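Local atomic coordinates of putative metal-dependent isothiocyanate hydrolase SaxA (Pectobacterium carotovorum, PDB entry 6BRM), a protein that probably hydrolyses isothiocyanates, the toxic defence compounds of host plants, as a zinc-dependent enzyme of the metallo-beta-lactamase superfamily. Residues D71-D74 with E75-Q79; A80-K83 with D84-I87. All blocks are in the same frame, centred on the assembly; numbering follows the deposited sequence.

In the fold
From the N terminus the chain leaves strand 62-64, passes the zinc ligands His67 and His69, and enters interaction 1, where the loop 71-74 runs straight into helix 75-80 and caps its first turn. Interaction 2 follows in series, without nesting or crossing: residues 80-83 leave the same helix and turn back through 84-87 into strand 87-89, which lies beside and parallel to strand 62-64. Together the two local contacts frame the helical crossover between these neighbouring strands, one at each end of helix 75-80. Their centres are about 12 Å apart, and a probable hydrogen bond from Lys83 NZ to Gln78 O joins them.

Interaction 1. Residues D71-D74 with E75-Q79; sequences DHWD and EAAQQ. With ZN (zinc ion), chain M.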
ATOM      1  N   ASP B  71     -18.209 -10.159   9.399  1.00 51.41           N
ATOM      2  CA  ASP B  71     -17.684 -11.528   9.212  1.00 51.87           C
ATOM      3  C   ASP B  71     -16.328 -11.812   9.902  1.00 51.50           C
ATOM      4  O   ASP B  71     -15.763 -12.896   9.728  1.00 53.76           O
ATOM      5  CB  ASP B  71     -17.596 -11.882   7.711  1.00 52.49           C
ATOM      6  CG  ASP B  71     -16.654 -10.967   6.945  1.00 53.06           C
ATOM      7  OD1 ASP B  71     -16.844  -9.738   7.045  1.00 55.13           O
ATOM      8  OD2 ASP B  71     -15.737 -11.457   6.246  1.00 51.60           O
ATOM      9  N   HIS B  72     -15.795 -10.835  10.642  1.00 49.64           N
ATOM     10  CA  HIS B  72     -14.616 -11.014  11.501  1.00 48.51           C
ATOM     11  C   HIS B  72     -14.841 -10.649  12.980  1.00 47.18           C
ATOM     12  O   HIS B  72     -13.957 -10.869  13.803  1.00 47.39           O
ATOM     13  CB  HIS B  72     -13.469 -10.158  10.956  1.00 47.85           C
ATOM     14  CG  HIS B  72     -13.129 -10.449   9.532  1.00 45.94           C
ATOM     15  ND1 HIS B  72     -12.061 -11.238   9.170  1.00 46.18           N
ATOM     16  CD2 HIS B  72     -13.727 -10.071   8.377  1.00 47.28           C
ATOM     17  CE1 HIS B  72     -12.010 -11.330   7.853  1.00 46.84           C
ATOM     18  NE2 HIS B  72     -13.011 -10.630   7.348  1.00 47.77           N
ATOM     19  N   TRP B  73     -16.016 -10.111  13.310  1.00 46.86           N
ATOM     20  CA  TRP B  73     -16.310  -9.556  14.633  1.00 45.93           C
ATOM     21  C   TRP B  73     -17.796  -9.180  14.661  1.00 48.38           C
ATOM     22  O   TRP B  73     -18.162  -8.015  14.447  1.00 48.98           O
ATOM     23  CB  TRP B  73     -15.419  -8.334  14.911  1.00 44.19           C
ATOM     24  CG  TRP B  73     -15.608  -7.680  16.253  1.00 42.47           C
ATOM     25  CD1 TRP B  73     -16.013  -6.397  16.487  1.00 41.25           C
ATOM     26  CD2 TRP B  73     -15.381  -8.270  17.539  1.00 41.10           C
ATOM     27  NE1 TRP B  73     -16.058  -6.154  17.836  1.00 40.89           N
ATOM     28  CE2 TRP B  73     -15.674  -7.284  18.506  1.00 40.89           C
ATOM     29  CE3 TRP B  73     -14.962  -9.537  17.968  1.00 41.09           C
ATOM     30  CZ2 TRP B  73     -15.559  -7.525  19.881  1.00 41.22           C
ATOM     31  CZ3 TRP B  73     -14.848  -9.780  19.339  1.00 41.07           C
ATOM     32  CH2 TRP B  73     -15.145  -8.776  20.276  1.00 41.27           C
ATOM     33  N   ASP B  74     -18.643 -10.184  14.897  1.00 51.29           N
ATOM     34  CA  ASP B  74     -20.109 -10.010  14.886  1.00 53.20           C
ATOM     35  C   ASP B  74     -20.669  -9.720  16.273  1.00 56.96           C
ATOM     36  O   ASP B  74     -19.948  -9.809  17.271  1.00 59.24           O
ATOM     37  CB  ASP B  74     -20.818 -11.225  14.251  1.00 53.00           C
ATOM     38  CG  ASP B  74     -20.582 -12.538  15.002  1.00 52.07           C
ATOM     39  OD1 ASP B  74     -19.941 -12.555  16.073  1.00 51.59           O
ATOM     40  OD2 ASP B  74     -21.046 -13.578  14.498  1.00 50.12           O
ATOM     41  N   GLU B  75     -21.956  -9.378  16.322  1.00 63.13           N
ATOM     42  CA  GLU B  75     -22.658  -9.089  17.583  1.00 64.99           C
ATOM     43  C   GLU B  75     -22.614 -10.279  18.551  1.00 64.90           C
ATOM     44  O   GLU B  75     -22.453 -10.084  19.753  1.00 67.94           O
ATOM     45  CB  GLU B  75     -24.115  -8.669  17.311  1.00 67.69           C
ATOM     46  CG  GLU B  75     -24.829  -7.988  18.481  1.00 70.87           C
ATOM     47  CD  GLU B  75     -24.375  -6.552  18.732  1.00 73.50           C
ATOM     48  OE1 GLU B  75     -24.255  -5.768  17.759  1.00 77.09           O
ATOM     49  OE2 GLU B  75     -24.157  -6.193  19.913  1.00 69.59           O
ATOM     50  N   ALA B  76     -22.742 -11.500  18.026  1.00 63.71           N
ATOM     51  CA  ALA B  76     -22.643 -12.725  18.841  1.00 64.22           C
ATOM     52  C   ALA B  76     -21.316 -12.835  19.602  1.00 65.07           C
ATOM     53  O   ALA B  76     -21.300 -13.198  20.779  1.00 64.77           O
ATOM     54  CB  ALA B  76     -22.844 -13.958  17.970  1.00 64.17           C
ATOM     55  N   ALA B  77     -20.217 -12.523  18.916  1.00 66.63           N
ATOM     56  CA  ALA B  77     -18.884 -12.491  19.527  1.00 66.48           C
ATOM     57  C   ALA B  77     -18.722 -11.320  20.500  1.00 67.78           C
ATOM     58  O   ALA B  77     -18.064 -11.460  21.533  1.00 70.03           O
ATOM     59  CB  ALA B  77     -17.810 -12.431  18.449  1.00 67.10           C
ATOM     60  N   GLN B  78     -19.317 -10.173  20.168  1.00 67.52           N
ATOM     61  CA  GLN B  78     -19.312  -8.997  21.056  1.00 66.88           C
ATOM     62  C   GLN B  78     -20.040  -9.247  22.384  1.00 67.74           C
ATOM     63  O   GLN B  78     -19.726  -8.611  23.393  1.00 71.19           O
ATOM     64  CB  GLN B  78     -19.918  -7.777  20.346  1.00 65.87           C
ATOM     65  CG  GLN B  78     -19.068  -7.254  19.196  1.00 65.35           C
ATOM     66  CD  GLN B  78     -19.847  -6.395  18.216  1.00 65.88           C
ATOM     67  OE1 GLN B  78     -20.797  -5.709  18.591  1.00 69.01           O
ATOM     68  NE2 GLN B  78     -19.444  -6.428  16.949  1.00 63.36           N
ATOM     69  N   GLN B  79     -21.012 -10.160  22.373  1.00 68.23           N
ATOM     70  CA  GLN B  79     -21.690 -10.609  23.589  1.00 68.37           C
ATOM     71  C   GLN B  79     -20.916 -11.740  24.268  1.00 67.03           C
ATOM     72  O   GLN B  79     -20.632 -11.668  25.466  1.00 68.16           O
ATOM     73  CB  GLN B  79     -23.111 -11.086  23.267  1.00 71.66           C
ATOM     74  CG  GLN B  79     -24.021 -10.021  22.666  1.00 73.30           C
ATOM     75  CD  GLN B  79     -25.350 -10.581  22.191  1.00 75.01           C
ATOM     76  OE1 GLN B  79     -25.732 -10.408  21.032  1.00 76.34           O
ATOM     77  NE2 GLN B  79     -26.063 -11.260  23.087  1.00 75.62           N
TER
HETATM   78 ZN    ZN M 302     -13.919 -10.574   5.351  1.00 52.75          ZN
HETATM   79  O   HOH W   1     -15.082  -8.727   5.669  1.00 47.57           O
HETATM   80  O   HOH W   2     -14.666 -10.337   3.295  1.00 46.81           O
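The backbone passes from the extended Asp74 straight into helix 75-80, whose first turn closes with Gln78 N bonded to Asp74 O at 3.0 Å. Asp74 is the N-cap. A chi1 of 62° folds its carboxylate back over the start of the helix, where OD1 accepts from Ala77 N at 2.9 Å; the donor lies above the carboxylate plane. Leu26 N also bonds OD1, while Ala27 N and Trp32 NE1 bond OD2, so the buried carboxylate is gripped through both oxygens and ties the helix to the loop around Met25. Gln78 reaches back past the helix start to Trp73: its CG lies over one face of the indole, 3.5 Å from Trp73 CE2, with ring and amide planes 35° apart, and its NE2 makes a weak bond to Trp73 O. Ala77 CB touches the six-membered ring obliquely, 4.1 Å from Trp73 CZ3. This loop carries the end of the metallo-beta-lactamase HxHxDH motif, in which His67 and His69 bind one zinc and Asp71 and His72 the other. Asp71 OD2 and His72 NE2 each coordinate that second zinc at 2.2 Å, with two waters, Asp164 and His221 completing the shell. Water 1, one of the two, donates to Asp71 OD1, and His72 ND1, on the side of the imidazole away from the zinc, is hydrogen-bonded to Asp23 OD2.

Interaction 2. Residues A80-K83 with D84-I87; sequences AVPK and DMLI
A type I beta turn, Pro82 to Met85, reverses the chain between helix 75-80 and strand 87-89. It is closed by Met85 N, which donates to Pro82 O at 3.2 Å; the N-H points well at the oxygen (159°), although the donor stands above the carbonyl plane. Met85 CB faces back to Val81, the first residue to leave helical geometry, and meets its CG1 at 4.1 Å. That methyl is placed by a chi1 of 176°, which sets CG1 opposite the backbone N, and the two side chains cross at about a right angle. Met85 CB also lies 4.3 Å from Pro82 CG. The turn belongs to the crossover linking parallel neighbouring strands 62-64 and 87-89, and Met85 and Ile87 pack on Val63 of the first of them. Asp84 is exposed; its OD1 rests 3.7 Å from Pro82 CB, while its backbone O accepts from Asn105 ND2. Lys83, bent at chi2 and chi4, folds back toward the helix: its ammonium group probably hydrogen-bonds to Gln78 O and forms a cation-pi contact with Phe103, which the side chains of Val81 and Ile87 also touch.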
ATOM      1  N   ALA B  80     -20.572 -12.771  23.494  1.00 66.16           N
ATOM      2  CA  ALA B  80     -20.019 -14.030  24.035  1.00 64.92           C
ATOM      3  C   ALA B  80     -18.596 -13.935  24.604  1.00 64.08           C
ATOM      4  O   ALA B  80     -18.280 -14.615  25.584  1.00 63.54           O
ATOM      5  CB  ALA B  80     -20.079 -15.123  22.978  1.00 65.07           C
ATOM      6  N   VAL B  81     -17.744 -13.113  23.987  1.00 62.36           N
ATOM      7  CA  VAL B  81     -16.375 -12.893  24.478  1.00 60.73           C
ATOM      8  C   VAL B  81     -16.448 -11.974  25.707  1.00 58.62           C
ATOM      9  O   VAL B  81     -17.083 -10.915  25.638  1.00 60.29           O
ATOM     10  CB  VAL B  81     -15.467 -12.275  23.384  1.00 60.85           C
ATOM     11  CG1 VAL B  81     -14.071 -11.966  23.919  1.00 61.45           C
ATOM     12  CG2 VAL B  81     -15.352 -13.215  22.191  1.00 59.98           C
ATOM     13  N   PRO B  82     -15.802 -12.367  26.829  1.00 54.40           N
ATOM     14  CA  PRO B  82     -15.913 -11.567  28.050  1.00 53.80           C
ATOM     15  C   PRO B  82     -15.150 -10.253  27.939  1.00 53.82           C
ATOM     16  O   PRO B  82     -14.122 -10.194  27.266  1.00 51.78           O
ATOM     17  CB  PRO B  82     -15.301 -12.470  29.120  1.00 52.37           C
ATOM     18  CG  PRO B  82     -14.320 -13.300  28.383  1.00 51.92           C
ATOM     19  CD  PRO B  82     -14.895 -13.516  27.016  1.00 52.85           C
ATOM     20  N   LYS B  83     -15.654  -9.221  28.612  1.00 54.83           N
ATOM     21  CA  LYS B  83     -15.147  -7.852  28.441  1.00 56.33           C
ATOM     22  C   LYS B  83     -13.741  -7.624  29.013  1.00 55.87           C
ATOM     23  O   LYS B  83     -13.032  -6.715  28.567  1.00 55.11           O
ATOM     24  CB  LYS B  83     -16.130  -6.834  29.035  1.00 57.09           C
ATOM     25  CG  LYS B  83     -17.539  -6.865  28.448  1.00 56.98           C
ATOM     26  CD  LYS B  83     -17.556  -6.734  26.932  1.00 58.54           C
ATOM     27  CE  LYS B  83     -18.969  -6.553  26.397  1.00 59.90           C
ATOM     28  NZ  LYS B  83     -19.794  -7.788  26.541  1.00 60.73           N
ATOM     29  N   ASP B  84     -13.353  -8.460  29.977  1.00 55.27           N
ATOM     30  CA  ASP B  84     -12.012  -8.428  30.588  1.00 55.52           C
ATOM     31  C   ASP B  84     -10.926  -9.194  29.797  1.00 56.10           C
ATOM     32  O   ASP B  84      -9.775  -9.279  30.248  1.00 56.11           O
ATOM     33  CB  ASP B  84     -12.065  -8.916  32.056  1.00 56.66           C
ATOM     34  CG  ASP B  84     -12.863 -10.208  32.235  1.00 57.23           C
ATOM     35  OD1 ASP B  84     -12.682 -11.154  31.438  1.00 56.75           O
ATOM     36  OD2 ASP B  84     -13.691 -10.264  33.171  1.00 57.93           O
ATOM     37  N   MET B  85     -11.290  -9.748  28.638  1.00 56.19           N
ATOM     38  CA  MET B  85     -10.329 -10.375  27.722  1.00 56.46           C
ATOM     39  C   MET B  85      -9.417  -9.321  27.094  1.00 56.23           C
ATOM     40  O   MET B  85      -9.860  -8.211  26.781  1.00 57.65           O
ATOM     41  CB  MET B  85     -11.077 -11.134  26.614  1.00 57.76           C
ATOM     42  CG  MET B  85     -10.210 -11.823  25.562  1.00 58.84           C
ATOM     43  SD  MET B  85      -9.256 -13.220  26.183  1.00 61.80           S
ATOM     44  CE  MET B  85     -10.570 -14.408  26.466  1.00 62.42           C
ATOM     45  N   LEU B  86      -8.152  -9.688  26.901  1.00 54.00           N
ATOM     46  CA  LEU B  86      -7.177  -8.834  26.224  1.00 53.51           C
ATOM     47  C   LEU B  86      -7.425  -8.838  24.707  1.00 53.53           C
ATOM     48  O   LEU B  86      -7.221  -9.861  24.047  1.00 52.63           O
ATOM     49  CB  LEU B  86      -5.749  -9.310  26.529  1.00 53.55           C
ATOM     50  CG  LEU B  86      -4.572  -8.569  25.875  1.00 53.73           C
ATOM     51  CD1 LEU B  86      -4.605  -7.071  26.152  1.00 53.65           C
ATOM     52  CD2 LEU B  86      -3.259  -9.169  26.353  1.00 54.63           C
ATOM     53  N   ILE B  87      -7.855  -7.697  24.164  1.00 52.49           N
ATOM     54  CA  ILE B  87      -8.117  -7.560  22.730  1.00 50.86           C
ATOM     55  C   ILE B  87      -7.007  -6.746  22.067  1.00 50.06           C
ATOM     56  O   ILE B  87      -6.700  -5.638  22.507  1.00 49.76           O
ATOM     57  CB  ILE B  87      -9.465  -6.854  22.440  1.00 51.68           C
ATOM     58  CG1 ILE B  87     -10.594  -7.365  23.352  1.00 52.87           C
ATOM     59  CG2 ILE B  87      -9.846  -7.020  20.974  1.00 51.68           C
ATOM     60  CD1 ILE B  87     -10.887  -8.848  23.243  1.00 53.12           C
TER